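Local coordinates for protein nucleoporin NUP159 (PDB 1XIP) that forms the N-terminal beta-propeller of a nuclear pore component and tethers the helicase Dbp5 to the pore during mRNA export, at residues N134-L139 with V170-L175; L139-L142 with L148-L151; F31-P36 with E329-D334. All coordinates share one frame; numbering follows the deposited sequence.

Contact 1: N134-L139 with V170-L175; sequences NVNNTL and VTNSQL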
ATOM      1  N   ASN A 134      -2.549  -6.983  -7.897  1.00 29.72           N
ATOM      2  CA  ASN A 134      -2.741  -7.245  -9.300  1.00 30.70           C
ATOM      3  C   ASN A 134      -1.494  -6.873 -10.088  1.00 30.64           C
ATOM      4  O   ASN A 134      -0.938  -5.793  -9.889  1.00 30.57           O
ATOM      5  CB  ASN A 134      -3.941  -6.477  -9.813  1.00 30.91           C
ATOM      6  CG  ASN A 134      -4.047  -6.523 -11.312  1.00 33.10           C
ATOM      7  OD1 ASN A 134      -4.191  -5.490 -11.956  1.00 36.30           O
ATOM      8  ND2 ASN A 134      -3.961  -7.728 -11.883  1.00 33.50           N
ATOM      9  N   VAL A 135      -1.029  -7.760 -10.962  1.00 30.81           N
ATOM     10  CA  VAL A 135       0.154  -7.398 -11.754  1.00 31.33           C
ATOM     11  C   VAL A 135      -0.142  -7.207 -13.242  1.00 31.79           C
ATOM     12  O   VAL A 135      -0.078  -6.067 -13.750  1.00 32.65           O
ATOM     13  CB  VAL A 135       1.438  -8.226 -11.424  1.00 31.05           C
ATOM     14  CG1 VAL A 135       1.136  -9.696 -11.240  1.00 30.71           C
ATOM     15  CG2 VAL A 135       2.506  -7.985 -12.467  1.00 31.36           C
ATOM     16  N   ASN A 136      -0.510  -8.264 -13.950  1.00 31.27           N
ATOM     17  CA  ASN A 136      -1.042  -8.025 -15.289  1.00 30.89           C
ATOM     18  C   ASN A 136      -2.445  -8.562 -15.391  1.00 30.76           C
ATOM     19  O   ASN A 136      -3.408  -7.865 -15.092  1.00 30.66           O
ATOM     20  CB  ASN A 136      -0.132  -8.622 -16.365  1.00 30.95           C
ATOM     21  CG  ASN A 136       1.166  -7.863 -16.506  1.00 31.33           C
ATOM     22  OD1 ASN A 136       1.176  -6.672 -16.832  1.00 32.09           O
ATOM     23  ND2 ASN A 136       2.276  -8.542 -16.240  1.00 31.66           N
ATOM     24  N   ASN A 137      -2.546  -9.813 -15.808  1.00 30.86           N
ATOM     25  CA  ASN A 137      -3.804 -10.533 -15.822  1.00 31.19           C
ATOM     26  C   ASN A 137      -3.843 -11.523 -14.685  1.00 30.71           C
ATOM     27  O   ASN A 137      -4.506 -12.560 -14.770  1.00 30.99           O
ATOM     28  CB  ASN A 137      -3.985 -11.275 -17.153  1.00 31.30           C
ATOM     29  CG  ASN A 137      -4.047 -10.340 -18.322  1.00 32.51           C
ATOM     30  OD1 ASN A 137      -4.869  -9.412 -18.354  1.00 34.01           O
ATOM     31  ND2 ASN A 137      -3.157 -10.547 -19.286  1.00 34.25           N
ATOM     32  N   THR A 138      -3.114 -11.225 -13.622  1.00 30.01           N
ATOM     33  CA  THR A 138      -3.064 -12.155 -12.519  1.00 29.61           C
ATOM     34  C   THR A 138      -3.180 -11.440 -11.174  1.00 28.81           C
ATOM     35  O   THR A 138      -2.701 -10.308 -11.003  1.00 28.99           O
ATOM     36  CB  THR A 138      -1.802 -13.048 -12.599  1.00 29.50           C
ATOM     37  OG1 THR A 138      -0.657 -12.253 -12.329  1.00 32.08           O
ATOM     38  CG2 THR A 138      -1.522 -13.533 -14.028  1.00 29.76           C
ATOM     39  N   LEU A 139      -3.851 -12.109 -10.241  1.00 28.04           N
ATOM     40  CA  LEU A 139      -4.020 -11.626  -8.884  1.00 27.30           C
ATOM     41  C   LEU A 139      -3.196 -12.452  -7.974  1.00 26.70           C
ATOM     42  O   LEU A 139      -3.403 -13.651  -7.897  1.00 26.80           O
ATOM     43  CB  LEU A 139      -5.468 -11.766  -8.453  1.00 27.33           C
ATOM     44  CG  LEU A 139      -6.264 -10.471  -8.370  1.00 27.94           C
ATOM     45  CD1 LEU A 139      -7.637 -10.769  -7.817  1.00 29.48           C
ATOM     46  CD2 LEU A 139      -5.548  -9.483  -7.498  1.00 28.11           C
ATOM     47  N   VAL A 170       4.945  -7.386  -5.392  1.00 24.16           N
ATOM     48  CA  VAL A 170       5.257  -7.644  -6.800  1.00 24.09           C
ATOM     49  C   VAL A 170       5.396  -6.385  -7.601  1.00 24.72           C
ATOM     50  O   VAL A 170       4.746  -5.360  -7.309  1.00 24.59           O
ATOM     51  CB  VAL A 170       4.172  -8.446  -7.546  1.00 24.08           C
ATOM     52  CG1 VAL A 170       4.617  -9.871  -7.780  1.00 24.85           C
ATOM     53  CG2 VAL A 170       2.833  -8.359  -6.875  1.00 22.66           C
ATOM     54  N   THR A 171       6.237  -6.474  -8.630  1.00 25.06           N
ATOM     55  CA  THR A 171       6.234  -5.526  -9.728  1.00 25.81           C
ATOM     56  C   THR A 171       5.946  -6.310 -11.001  1.00 26.66           C
ATOM     57  O   THR A 171       5.669  -7.504 -10.953  1.00 27.29           O
ATOM     58  CB  THR A 171       7.594  -4.825  -9.853  1.00 25.92           C
ATOM     59  OG1 THR A 171       8.623  -5.808 -10.096  1.00 26.27           O
ATOM     60  CG2 THR A 171       7.991  -4.156  -8.535  1.00 24.85           C
ATOM     61  N   ASN A 172       6.037  -5.643 -12.139  1.00 27.38           N
ATOM     62  CA  ASN A 172       5.898  -6.315 -13.408  1.00 28.23           C
ATOM     63  C   ASN A 172       6.889  -7.461 -13.640  1.00 28.52           C
ATOM     64  O   ASN A 172       6.619  -8.352 -14.435  1.00 28.54           O
ATOM     65  CB  ASN A 172       6.010  -5.313 -14.540  1.00 28.32           C
ATOM     66  CG  ASN A 172       5.313  -5.786 -15.771  1.00 29.68           C
ATOM     67  OD1 ASN A 172       5.922  -6.421 -16.637  1.00 30.94           O
ATOM     68  ND2 ASN A 172       4.012  -5.518 -15.853  1.00 30.68           N
ATOM     69  N   SER A 173       8.027  -7.436 -12.944  1.00 29.16           N
ATOM     70  CA  SER A 173       9.120  -8.372 -13.234  1.00 29.31           C
ATOM     71  C   SER A 173       9.745  -9.060 -12.023  1.00 29.42           C
ATOM     72  O   SER A 173      10.568  -9.954 -12.182  1.00 29.10           O
ATOM     73  CB  SER A 173      10.199  -7.676 -14.057  1.00 29.41           C
ATOM     74  OG  SER A 173      10.663  -6.522 -13.391  1.00 30.42           O
ATOM     75  N   GLN A 174       9.336  -8.660 -10.818  1.00 30.01           N
ATOM     76  CA  GLN A 174       9.889  -9.228  -9.584  1.00 30.41           C
ATOM     77  C   GLN A 174       8.804  -9.609  -8.573  1.00 30.25           C
ATOM     78  O   GLN A 174       7.739  -9.000  -8.547  1.00 30.48           O
ATOM     79  CB  GLN A 174      10.843  -8.225  -8.962  1.00 30.74           C
ATOM     80  CG  GLN A 174      11.847  -8.797  -7.997  1.00 32.49           C
ATOM     81  CD  GLN A 174      12.716  -7.703  -7.393  1.00 36.19           C
ATOM     82  OE1 GLN A 174      12.591  -6.524  -7.770  1.00 37.03           O
ATOM     83  NE2 GLN A 174      13.605  -8.080  -6.465  1.00 35.77           N
ATOM     84  N   LEU A 175       9.084 -10.624  -7.755  1.00 30.33           N
ATOM     85  CA  LEU A 175       8.229 -11.008  -6.622  1.00 30.45           C
ATOM     86  C   LEU A 175       9.088 -11.250  -5.390  1.00 30.21           C
ATOM     87  O   LEU A 175       9.960 -12.128  -5.387  1.00 30.52           O
ATOM     88  CB  LEU A 175       7.399 -12.268  -6.943  1.00 30.58           C
ATOM     89  CG  LEU A 175       6.420 -12.960  -5.946  1.00 31.22           C
ATOM     90  CD1 LEU A 175       6.163 -12.228  -4.654  1.00 32.88           C
ATOM     91  CD2 LEU A 175       5.083 -13.236  -6.616  1.00 31.71           C
TER

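Contact 2: L139-L142 with L148-L151; sequences LVIL and LSAL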
ATOM      1  N   LEU A 139      -3.851 -12.109 -10.241  1.00 28.04           N
ATOM      2  CA  LEU A 139      -4.020 -11.626  -8.884  1.00 27.30           C
ATOM      3  C   LEU A 139      -3.196 -12.452  -7.974  1.00 26.70           C
ATOM      4  O   LEU A 139      -3.403 -13.651  -7.897  1.00 26.80           O
ATOM      5  CB  LEU A 139      -5.468 -11.766  -8.453  1.00 27.33           C
ATOM      6  CG  LEU A 139      -6.264 -10.471  -8.370  1.00 27.94           C
ATOM      7  CD1 LEU A 139      -7.637 -10.769  -7.817  1.00 29.48           C
ATOM      8  CD2 LEU A 139      -5.548  -9.483  -7.498  1.00 28.11           C
ATOM      9  N   VAL A 140      -2.258 -11.820  -7.278  1.00 26.43           N
ATOM     10  CA  VAL A 140      -1.442 -12.531  -6.313  1.00 26.24           C
ATOM     11  C   VAL A 140      -2.051 -12.375  -4.932  1.00 26.53           C
ATOM     12  O   VAL A 140      -2.324 -11.269  -4.499  1.00 26.89           O
ATOM     13  CB  VAL A 140       0.016 -12.074  -6.318  1.00 26.04           C
ATOM     14  CG1 VAL A 140       0.838 -12.970  -5.389  1.00 26.75           C
ATOM     15  CG2 VAL A 140       0.589 -12.118  -7.726  1.00 25.04           C
ATOM     16  N   ILE A 141      -2.256 -13.495  -4.249  1.00 26.53           N
ATOM     17  CA  ILE A 141      -3.085 -13.529  -3.057  1.00 26.39           C
ATOM     18  C   ILE A 141      -2.340 -14.133  -1.874  1.00 26.61           C
ATOM     19  O   ILE A 141      -1.796 -15.243  -1.965  1.00 26.52           O
ATOM     20  CB  ILE A 141      -4.394 -14.324  -3.352  1.00 26.31           C
ATOM     21  CG1 ILE A 141      -5.289 -13.534  -4.309  1.00 25.95           C
ATOM     22  CG2 ILE A 141      -5.149 -14.628  -2.067  1.00 26.03           C
ATOM     23  CD1 ILE A 141      -6.336 -14.346  -5.011  1.00 25.95           C
ATOM     24  N   LEU A 142      -2.309 -13.402  -0.765  1.00 26.62           N
ATOM     25  CA  LEU A 142      -1.775 -13.949   0.464  1.00 26.42           C
ATOM     26  C   LEU A 142      -2.863 -14.323   1.462  1.00 26.99           C
ATOM     27  O   LEU A 142      -3.650 -13.487   1.901  1.00 26.55           O
ATOM     28  CB  LEU A 142      -0.741 -13.033   1.098  1.00 26.20           C
ATOM     29  CG  LEU A 142      -0.191 -13.524   2.446  1.00 25.93           C
ATOM     30  CD1 LEU A 142       0.584 -14.847   2.317  1.00 25.21           C
ATOM     31  CD2 LEU A 142       0.673 -12.459   3.047  1.00 25.25           C
ATOM     32  N   LEU A 148       0.828 -18.252  -0.286  1.00 30.39           N
ATOM     33  CA  LEU A 148       0.872 -17.336  -1.430  1.00 30.29           C
ATOM     34  C   LEU A 148       0.417 -18.031  -2.706  1.00 30.77           C
ATOM     35  O   LEU A 148       1.034 -19.016  -3.131  1.00 31.20           O
ATOM     36  CB  LEU A 148       2.272 -16.761  -1.619  1.00 29.88           C
ATOM     37  CG  LEU A 148       2.340 -15.528  -2.514  1.00 28.44           C
ATOM     38  CD1 LEU A 148       1.572 -14.397  -1.887  1.00 26.79           C
ATOM     39  CD2 LEU A 148       3.774 -15.127  -2.751  1.00 27.25           C
ATOM     40  N   SER A 149      -0.655 -17.515  -3.316  1.00 31.23           N
ATOM     41  CA  SER A 149      -1.265 -18.146  -4.495  1.00 31.69           C
ATOM     42  C   SER A 149      -1.482 -17.176  -5.649  1.00 31.84           C
ATOM     43  O   SER A 149      -1.440 -15.961  -5.468  1.00 32.12           O
ATOM     44  CB  SER A 149      -2.589 -18.789  -4.121  1.00 31.56           C
ATOM     45  OG  SER A 149      -3.305 -17.936  -3.261  1.00 33.88           O
ATOM     46  N   ALA A 150      -1.715 -17.729  -6.834  1.00 32.14           N
ATOM     47  CA  ALA A 150      -1.884 -16.937  -8.049  1.00 32.73           C
ATOM     48  C   ALA A 150      -3.190 -17.265  -8.767  1.00 33.11           C
ATOM     49  O   ALA A 150      -3.471 -18.429  -9.053  1.00 33.10           O
ATOM     50  CB  ALA A 150      -0.706 -17.141  -8.988  1.00 32.71           C
ATOM     51  N   LEU A 151      -3.984 -16.225  -9.031  1.00 33.57           N
ATOM     52  CA  LEU A 151      -5.231 -16.346  -9.772  1.00 33.81           C
ATOM     53  C   LEU A 151      -5.066 -15.750 -11.159  1.00 34.32           C
ATOM     54  O   LEU A 151      -4.788 -14.560 -11.290  1.00 33.95           O
ATOM     55  CB  LEU A 151      -6.348 -15.610  -9.046  1.00 33.66           C
ATOM     56  CG  LEU A 151      -7.758 -16.211  -8.977  1.00 33.60           C
ATOM     57  CD1 LEU A 151      -8.809 -15.134  -9.188  1.00 31.37           C
ATOM     58  CD2 LEU A 151      -7.969 -17.387  -9.931  1.00 33.18           C
TER

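Contact 3: F31-P36 with E329-D334; sequences FNEKLP and EETDKD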
ATOM      1  N   PHE A  31     -15.199   4.142   9.031  1.00 21.79           N
ATOM      2  CA  PHE A  31     -15.168   2.807   9.611  1.00 22.46           C
ATOM      3  C   PHE A  31     -15.399   2.851  11.133  1.00 23.30           C
ATOM      4  O   PHE A  31     -15.464   1.798  11.786  1.00 23.50           O
ATOM      5  CB  PHE A  31     -13.814   2.166   9.335  1.00 22.00           C
ATOM      6  CG  PHE A  31     -13.688   1.557   7.971  1.00 21.73           C
ATOM      7  CD1 PHE A  31     -14.288   0.332   7.681  1.00 19.53           C
ATOM      8  CD2 PHE A  31     -12.938   2.196   6.970  1.00 21.46           C
ATOM      9  CE1 PHE A  31     -14.143  -0.249   6.429  1.00 19.39           C
ATOM     10  CE2 PHE A  31     -12.792   1.615   5.692  1.00 19.49           C
ATOM     11  CZ  PHE A  31     -13.392   0.395   5.427  1.00 20.29           C
ATOM     12  N   ASN A  32     -15.505   4.062  11.684  1.00 24.04           N
ATOM     13  CA  ASN A  32     -15.605   4.272  13.123  1.00 25.36           C
ATOM     14  C   ASN A  32     -14.643   3.407  13.926  1.00 26.01           C
ATOM     15  O   ASN A  32     -14.998   2.876  14.980  1.00 26.35           O
ATOM     16  CB  ASN A  32     -17.039   4.081  13.604  1.00 25.44           C
ATOM     17  CG  ASN A  32     -17.994   5.065  12.971  1.00 27.08           C
ATOM     18  OD1 ASN A  32     -18.997   4.670  12.368  1.00 27.98           O
ATOM     19  ND2 ASN A  32     -17.688   6.362  13.093  1.00 28.28           N
ATOM     20  N   GLU A  33     -13.427   3.270  13.403  1.00 26.88           N
ATOM     21  CA  GLU A  33     -12.311   2.584  14.082  1.00 27.72           C
ATOM     22  C   GLU A  33     -12.387   1.068  14.043  1.00 27.53           C
ATOM     23  O   GLU A  33     -11.487   0.396  14.520  1.00 27.98           O
ATOM     24  CB  GLU A  33     -12.103   3.110  15.509  1.00 27.63           C
ATOM     25  CG  GLU A  33     -12.209   4.622  15.565  1.00 29.55           C
ATOM     26  CD  GLU A  33     -11.735   5.224  16.858  1.00 31.80           C
ATOM     27  OE1 GLU A  33     -11.911   4.599  17.925  1.00 32.83           O
ATOM     28  OE2 GLU A  33     -11.199   6.349  16.788  1.00 33.69           O
ATOM     29  N   LYS A  34     -13.436   0.544  13.420  1.00 27.50           N
ATOM     30  CA  LYS A  34     -13.554  -0.885  13.166  1.00 27.92           C
ATOM     31  C   LYS A  34     -13.284  -1.191  11.676  1.00 27.21           C
ATOM     32  O   LYS A  34     -14.180  -1.090  10.841  1.00 27.55           O
ATOM     33  CB  LYS A  34     -14.937  -1.384  13.612  1.00 28.40           C
ATOM     34  CG  LYS A  34     -15.053  -2.893  13.743  1.00 31.11           C
ATOM     35  CD  LYS A  34     -16.518  -3.317  14.017  1.00 34.91           C
ATOM     36  CE  LYS A  34     -16.605  -4.719  14.655  1.00 36.06           C
ATOM     37  NZ  LYS A  34     -17.996  -5.279  14.601  1.00 37.27           N
ATOM     38  N   LEU A  35     -12.036  -1.552  11.365  1.00 26.22           N
ATOM     39  CA  LEU A  35     -11.580  -1.805   9.996  1.00 25.26           C
ATOM     40  C   LEU A  35     -11.382  -3.298   9.806  1.00 24.80           C
ATOM     41  O   LEU A  35     -11.055  -3.976  10.765  1.00 24.85           O
ATOM     42  CB  LEU A  35     -10.231  -1.143   9.783  1.00 24.68           C
ATOM     43  CG  LEU A  35     -10.018   0.359   9.679  1.00 25.20           C
ATOM     44  CD1 LEU A  35     -10.334   0.826   8.292  1.00 24.15           C
ATOM     45  CD2 LEU A  35     -10.760   1.189  10.733  1.00 25.61           C
ATOM     46  N   PRO A  36     -11.546  -3.818   8.585  1.00 24.33           N
ATOM     47  CA  PRO A  36     -11.300  -5.244   8.334  1.00 24.13           C
ATOM     48  C   PRO A  36      -9.836  -5.573   8.590  1.00 24.27           C
ATOM     49  O   PRO A  36      -8.969  -4.871   8.066  1.00 25.33           O
ATOM     50  CB  PRO A  36     -11.634  -5.406   6.849  1.00 23.84           C
ATOM     51  CG  PRO A  36     -12.500  -4.264   6.534  1.00 23.59           C
ATOM     52  CD  PRO A  36     -11.987  -3.119   7.364  1.00 24.12           C
ATOM     53  N   GLU A 329     -11.631  14.968  13.419  1.00 42.00           N
ATOM     54  CA  GLU A 329     -12.419  16.032  14.040  1.00 42.88           C
ATOM     55  C   GLU A 329     -13.357  15.456  15.102  1.00 42.80           C
ATOM     56  O   GLU A 329     -13.744  16.156  16.044  1.00 42.94           O
ATOM     57  CB  GLU A 329     -13.201  16.827  12.995  1.00 43.22           C
ATOM     58  CG  GLU A 329     -13.324  18.315  13.311  1.00 45.64           C
ATOM     59  CD  GLU A 329     -14.273  19.055  12.366  1.00 49.02           C
ATOM     60  OE1 GLU A 329     -14.217  18.794  11.136  1.00 50.75           O
ATOM     61  OE2 GLU A 329     -15.075  19.902  12.848  1.00 49.49           O
ATOM     62  N   GLU A 330     -13.691  14.171  14.951  1.00 42.66           N
ATOM     63  CA  GLU A 330     -14.574  13.473  15.878  1.00 42.73           C
ATOM     64  C   GLU A 330     -13.858  12.893  17.097  1.00 42.08           C
ATOM     65  O   GLU A 330     -14.215  13.209  18.231  1.00 42.22           O
ATOM     66  CB  GLU A 330     -15.364  12.377  15.158  1.00 43.13           C
ATOM     67  CG  GLU A 330     -16.706  12.043  15.818  1.00 45.51           C
ATOM     68  CD  GLU A 330     -17.471  10.934  15.106  1.00 48.17           C
ATOM     69  OE1 GLU A 330     -16.866  10.228  14.265  1.00 49.98           O
ATOM     70  OE2 GLU A 330     -18.680  10.764  15.384  1.00 49.05           O
ATOM     71  N   THR A 331     -12.858  12.048  16.866  1.00 41.46           N
ATOM     72  CA  THR A 331     -12.196  11.328  17.958  1.00 40.84           C
ATOM     73  C   THR A 331     -10.957  12.040  18.503  1.00 40.35           C
ATOM     74  O   THR A 331     -10.492  11.732  19.616  1.00 40.40           O
ATOM     75  CB  THR A 331     -11.844   9.867  17.545  1.00 40.83           C
ATOM     76  OG1 THR A 331     -12.978   9.259  16.923  1.00 40.68           O
ATOM     77  CG2 THR A 331     -11.641   8.986  18.787  1.00 41.54           C
ATOM     78  N   ASP A 332     -10.427  12.987  17.731  1.00 39.42           N
ATOM     79  CA  ASP A 332      -9.141  13.616  18.039  1.00 38.63           C
ATOM     80  C   ASP A 332      -7.967  12.629  18.035  1.00 37.51           C
ATOM     81  O   ASP A 332      -6.914  12.904  18.610  1.00 37.38           O
ATOM     82  CB  ASP A 332      -9.204  14.360  19.364  1.00 39.12           C
ATOM     83  CG  ASP A 332      -9.175  15.844  19.181  1.00 40.88           C
ATOM     84  OD1 ASP A 332      -8.056  16.412  19.116  1.00 42.49           O
ATOM     85  OD2 ASP A 332     -10.222  16.522  19.069  1.00 42.72           O
ATOM     86  N   LYS A 333      -8.172  11.482  17.386  1.00 36.29           N
ATOM     87  CA  LYS A 333      -7.125  10.494  17.153  1.00 34.82           C
ATOM     88  C   LYS A 333      -6.487  10.746  15.790  1.00 33.82           C
ATOM     89  O   LYS A 333      -7.078  11.401  14.924  1.00 33.72           O
ATOM     90  CB  LYS A 333      -7.718   9.092  17.177  1.00 34.70           C
ATOM     91  CG  LYS A 333      -8.097   8.591  18.546  1.00 35.23           C
ATOM     92  CD  LYS A 333      -7.707   7.112  18.687  1.00 36.97           C
ATOM     93  CE  LYS A 333      -8.272   6.483  19.954  1.00 36.54           C
ATOM     94  NZ  LYS A 333      -9.696   6.097  19.787  1.00 36.56           N
ATOM     95  N   ASP A 334      -5.274  10.238  15.609  1.00 32.73           N
ATOM     96  CA  ASP A 334      -4.597  10.267  14.316  1.00 31.36           C
ATOM     97  C   ASP A 334      -5.255   9.284  13.355  1.00 29.93           C
ATOM     98  O   ASP A 334      -5.622   8.163  13.742  1.00 29.24           O
ATOM     99  CB  ASP A 334      -3.125   9.896  14.487  1.00 32.13           C
ATOM    100  CG  ASP A 334      -2.229  11.107  14.740  1.00 33.55           C
ATOM    101  OD1 ASP A 334      -2.761  12.232  14.904  1.00 36.45           O
ATOM    102  OD2 ASP A 334      -0.974  11.022  14.792  1.00 34.86           O
TER

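Contact 1: N134-L139 with V170-L175
Val-135 and Asn-136 meet Thr-171 and Asn-172 in a small surface contact between two hairpin turns, each joining the first two strands of its propeller blade. Strands 129-134 and 138-143 flank the first turn, strands 167-170 and 174-179 the second, and the two blades are consecutive. The apolar half rests on one methyl group. Val-135 points CG2 at the facing turn, the branch that its chi1 of 42° sets opposite the backbone N, and CG2 lies 3.5 Å from Thr-171 O and 3.9 Å from Asn-172 CA. A short beta-branched side chain suits the place because it brings a methyl against the main chain of the other turn without a long polar tail; Val-135 also touches Trp-189 of strand 184-190.

In the polar half the side chains of Asn-136 and Asn-172 cross at about a right angle, with their amide planes 77° apart. Asn-172 ND2 gives a weak hydrogen bond to Asn-136 OD1 at 3.2 Å, bent to 131° at the hydrogen. The turns behind these groups are held from within. Asn-134 ND2 reaches over its own turn to Thr-138 O (3.0 Å) and Asn-136 O (3.3 Å), approaching each oxygen from above its carbonyl plane, while Val-135 N also donates to Thr-138 O. In the other turn Thr-171 OG1 accepts weak bonds from the backbone N atoms of Ser-173 and Gln-174. Asparagine and threonine suit these tight loops because their short side chains can bond to nearby main chain. One bent amide bond and one methyl contact suggest that these two turns touch lightly, each probably held more by bonds within its own blade than by the other turn.

Contact 2: L139-L142 with L148-L151
Leu-139 to Leu-142 pair with Leu-148 to Leu-151 as antiparallel strands, their axes 4.7 Å apart at closest approach. The main chain supplies four nearly straight bonds. Leu-139 and Leu-151 exchange N-H and C=O with each other, Leu-139 N lying 2.8 Å from Leu-151 O, and Ile-141 and Ser-149 do the same, with Ile-141 N 2.9 Å from Ser-149 O; Val-140 with Ala-150 and Leu-142 with Leu-148 are the non-hydrogen-bonded pairs between and beyond them. Ser-149 OG, between its backbone N and carbonyl carbon (chi1 42°), turns back to give Ile-141 O a second, weak bond of 3.3 Å. A small hydroxyl suits this partly exposed site, since it can lie against Ile-141 CB and still find an acceptor.

This hairpin forms the two middle strands of a four-stranded propeller blade, with strands 129-134 and 158-165 outside it.

Apolar contacts line both faces. Leu-139 CB meets Leu-151 CB at 4.0 Å, and Ile-141 CD1 reaches the same Leu-151 carbon; both leucines also touch Leu-108 of the preceding blade. On the face of Val-140 and Leu-142, Leu-148 leans across the strand, bringing CD1 within 3.9 Å of Val-140 CG1 and 4.0 Å of Leu-142 CB. Replacing Leu-148 by an alanine removes CD1 and is likely to leave Val-140 CG1 and Leu-142 CB without their partner on this face and to weaken the contact with Phe-168 of the next blade. Ala-150, small and buried, sits on this face against Leu-161.

Contact 3: F31-P36 with E329-D334
Glu-33 reaches across from the loop 31-36 to Lys-333 and Thr-331, and its carboxylate carries the bonds of the contact. It extends from a type I' beta turn, closed by a bond of 2.9 Å from Lys-34 N to Phe-31 O, that sets Asn-32 and Glu-33 at its corners. Glu-33 turns its CG away from the carbonyl carbon (chi1 -43°) and stays extended beyond it, which projects the charge into the facing loop. The closer side of the contact is this cluster of Glu-33, Lys-333 and Thr-331, although its bonds are all weak. Lys-333 meets the glutamate at about a right angle, its own chain bent near both ends, and forms a salt bridge: NZ lies 3.3 Å from Glu-33 OE1 and 3.4 Å from OE2, and so addresses both carboxylate oxygens. Thr-331 comes from the opposite direction and adds a bond from OG1 to Glu-33 OE2 at 3.4 Å. Opposite charges suit the joining of two loops, and the lysine probably helps to keep the glutamate ionised; in threonine the hydroxyl is the useful group, and CG2 merely packs beside OE2. Glu-33 also touches Ile-273.

The solvent side is looser. Asn-32 and Glu-330, both exposed, cross obliquely, and Asn-32 ND2 stays 4.1 Å from Glu-330 OE1, too far for a hydrogen bond. Polar side chains suit such a margin, where water can probably serve their outer atoms.

Behind the turn, Phe-31 and Leu-35 pack on Ile-338 of strand 337-343, with Leu-35 CD1 over one face of the Phe-31 ring, toward its rim. The segment 31-36 lies in the loop that runs from strand 18-26 to strand 43-46, between successive blades, while the loop holding 329-334 leads from strand 313-316 into strand 337-343.

Contacts 1 and 2 are close neighbours, their centres 10 Å apart. They share Leu-139 and strand 138-143: contact 2 pairs that strand with 147-152 inside one blade, and contact 1 joins the turn before it to the next blade. Contact 3 lies about 32 Å from contact 1 and 30 Å from contact 2, centre to centre, and touches neither. Its segments are 293 residues apart and bracket both other contacts along the chain. It adjoins the sheet in which strand 18-26, from near the N terminus, pairs with the C-terminal strand 374-381, a pairing that closes the propeller ring. Contact 3 thus lies by the closing blade, on the opposite side of the chain's centre from contact 1.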